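Local atomic coordinates of aspartyl-tRNA synthetase 2 (Thermus thermophilus, PDB entry 1N9W), a protein that attaches L-aspartate, first activated by ATP as Asp-AMP, to both tRNA(Asp) and tRNA(Asn), with similar efficiency. Residues M1-V5 with R6-A10. Sequence-based numbering, arbitrary orientation.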
loop_
_atom_site.group_PDB
_atom_site.type_symbol
_atom_site.label_atom_id
_atom_site.label_comp_id
_atom_site.label_asym_id
_atom_site.label_seq_id
_atom_site.Cartn_x
_atom_site.Cartn_y
_atom_site.Cartn_z
ATOM N N MET B 1 -26.090 19.565 5.787
ATOM C CA MET B 1 -24.740 18.949 5.579
ATOM C C MET B 1 -24.569 17.707 6.452
ATOM O O MET B 1 -25.032 17.664 7.596
ATOM C CB MET B 1 -23.628 19.948 5.932
ATOM C CG MET B 1 -23.484 20.201 7.440
ATOM S SD MET B 1 -22.084 21.243 7.912
ATOM C CE MET B 1 -20.780 20.000 8.162
ATOM N N ARG B 2 -23.884 16.706 5.909
ATOM C CA ARG B 2 -23.648 15.472 6.645
ATOM C C ARG B 2 -22.534 15.695 7.661
ATOM O O ARG B 2 -21.459 16.193 7.324
ATOM C CB ARG B 2 -23.275 14.330 5.690
ATOM C CG ARG B 2 -23.444 12.926 6.292
ATOM C CD ARG B 2 -22.141 12.333 6.852
ATOM N NE ARG B 2 -22.353 11.020 7.482
ATOM C CZ ARG B 2 -21.510 9.989 7.393
ATOM N NH1 ARG B 2 -20.388 10.100 6.695
ATOM N NH2 ARG B 2 -21.786 8.841 8.000
ATOM N N VAL B 3 -22.813 15.342 8.912
ATOM C CA VAL B 3 -21.846 15.488 9.995
ATOM C C VAL B 3 -21.552 14.125 10.632
ATOM O O VAL B 3 -22.459 13.335 10.878
ATOM C CB VAL B 3 -22.384 16.441 11.112
ATOM C CG1 VAL B 3 -21.326 16.634 12.186
ATOM C CG2 VAL B 3 -22.796 17.780 10.511
ATOM N N LEU B 4 -20.274 13.860 10.888
ATOM C CA LEU B 4 -19.848 12.624 11.522
ATOM C C LEU B 4 -20.040 12.752 13.034
ATOM O O LEU B 4 -20.026 13.857 13.580
ATOM C CB LEU B 4 -18.378 12.368 11.225
ATOM C CG LEU B 4 -18.043 11.783 9.852
ATOM C CD1 LEU B 4 -16.542 11.944 9.538
ATOM C CD2 LEU B 4 -18.428 10.312 9.864
ATOM N N VAL B 5 -20.220 11.620 13.702
ATOM C CA VAL B 5 -20.396 11.605 15.145
ATOM C C VAL B 5 -19.261 12.334 15.885
ATOM O O VAL B 5 -19.500 13.039 16.863
ATOM C CB VAL B 5 -20.500 10.151 15.661
ATOM C CG1 VAL B 5 -20.469 10.125 17.199
ATOM C CG2 VAL B 5 -21.793 9.518 15.145
ATOM N N ARG B 6 -18.029 12.186 15.414
ATOM C CA ARG B 6 -16.925 12.839 16.103
ATOM C C ARG B 6 -16.938 14.369 16.020
ATOM O O ARG B 6 -16.386 15.031 16.891
ATOM C CB ARG B 6 -15.574 12.308 15.609
ATOM C CG ARG B 6 -15.275 12.538 14.140
ATOM C CD ARG B 6 -13.806 12.278 13.859
ATOM N NE ARG B 6 -13.564 12.197 12.417
ATOM C CZ ARG B 6 -13.298 11.062 11.773
ATOM N NH1 ARG B 6 -13.224 9.911 12.444
ATOM N NH2 ARG B 6 -13.138 11.083 10.462
ATOM N N ASP B 7 -17.577 14.931 15.001
ATOM C CA ASP B 7 -17.599 16.376 14.862
ATOM C C ASP B 7 -18.872 17.022 15.404
ATOM O O ASP B 7 -19.041 18.240 15.335
ATOM C CB ASP B 7 -17.405 16.752 13.392
ATOM C CG ASP B 7 -16.156 16.147 12.805
ATOM O OD1 ASP B 7 -15.083 16.292 13.423
ATOM O OD2 ASP B 7 -16.239 15.518 11.719
ATOM N N LEU B 8 -19.769 16.213 15.949
ATOM C CA LEU B 8 -21.014 16.763 16.458
ATOM C C LEU B 8 -20.812 17.829 17.541
ATOM O O LEU B 8 -21.635 18.732 17.673
ATOM C CB LEU B 8 -21.928 15.643 16.969
ATOM C CG LEU B 8 -22.447 14.670 15.905
ATOM C CD1 LEU B 8 -23.232 13.552 16.596
ATOM C CD2 LEU B 8 -23.336 15.404 14.887
ATOM N N LYS B 9 -19.729 17.738 18.306
ATOM C CA LYS B 9 -19.466 18.736 19.344
ATOM C C LYS B 9 -19.537 20.163 18.802
ATOM O O LYS B 9 -19.984 21.079 19.491
ATOM C CB LYS B 9 -18.078 18.535 19.964
ATOM C CG LYS B 9 -18.039 17.615 21.179
ATOM C CD LYS B 9 -18.360 16.166 20.828
ATOM C CE LYS B 9 -18.331 15.291 22.076
ATOM N NZ LYS B 9 -18.679 13.870 21.785
ATOM N N ALA B 10 -19.102 20.356 17.562
ATOM C CA ALA B 10 -19.110 21.691 16.980
ATOM C C ALA B 10 -20.439 22.082 16.352
ATOM O O ALA B 10 -20.512 23.077 15.640
ATOM C CB ALA B 10 -17.996 21.809 15.949
HETATM O O HOH W 1 -18.312 15.539 9.998
HETATM O O HOH W 2 -19.988 13.020 19.582
#
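Leu8 turns its CD2 methyl back onto Val3, 3.6 Å from CG1, while its CD1 lies against the backbone of Val5, 3.7 Å from CA. A chi1 of -177° swings CG1 of Val3 away from its own N and toward Leu8. Two successive backbone hydrogen bonds close the turn from Leu4 to Leu8: Asp7 N reaches Leu4 O at 3.0 Å, and Leu8 N makes a weak bond of 3.3 Å to Val5 O. One water accepts from Leu4 N and donates to Asp7 OD2, linking the ends of the turn; a second joins Val5 O to Lys9 NZ. The side chains of Leu4 and Arg6 extend in the same direction, Leu4 CD1 lying over one face of the Arg6 guanidinium, 3.6 Å from Arg6 NH2, which forms a salt bridge with Asp143 of the second subunit. Val16, Leu18 and Val43 also pack on Leu8, and an alanine here would probably leave Val3 CG1 without its methyl partner and open a gap beside these strand residues. Val3 is backbone hydrogen-bonded to Glu17, and beyond it two overlapping type I turns pack through Val5 and Leu8 on strands 15-28 and 41-47 of the OB-fold barrel, the anticodon-binding domain.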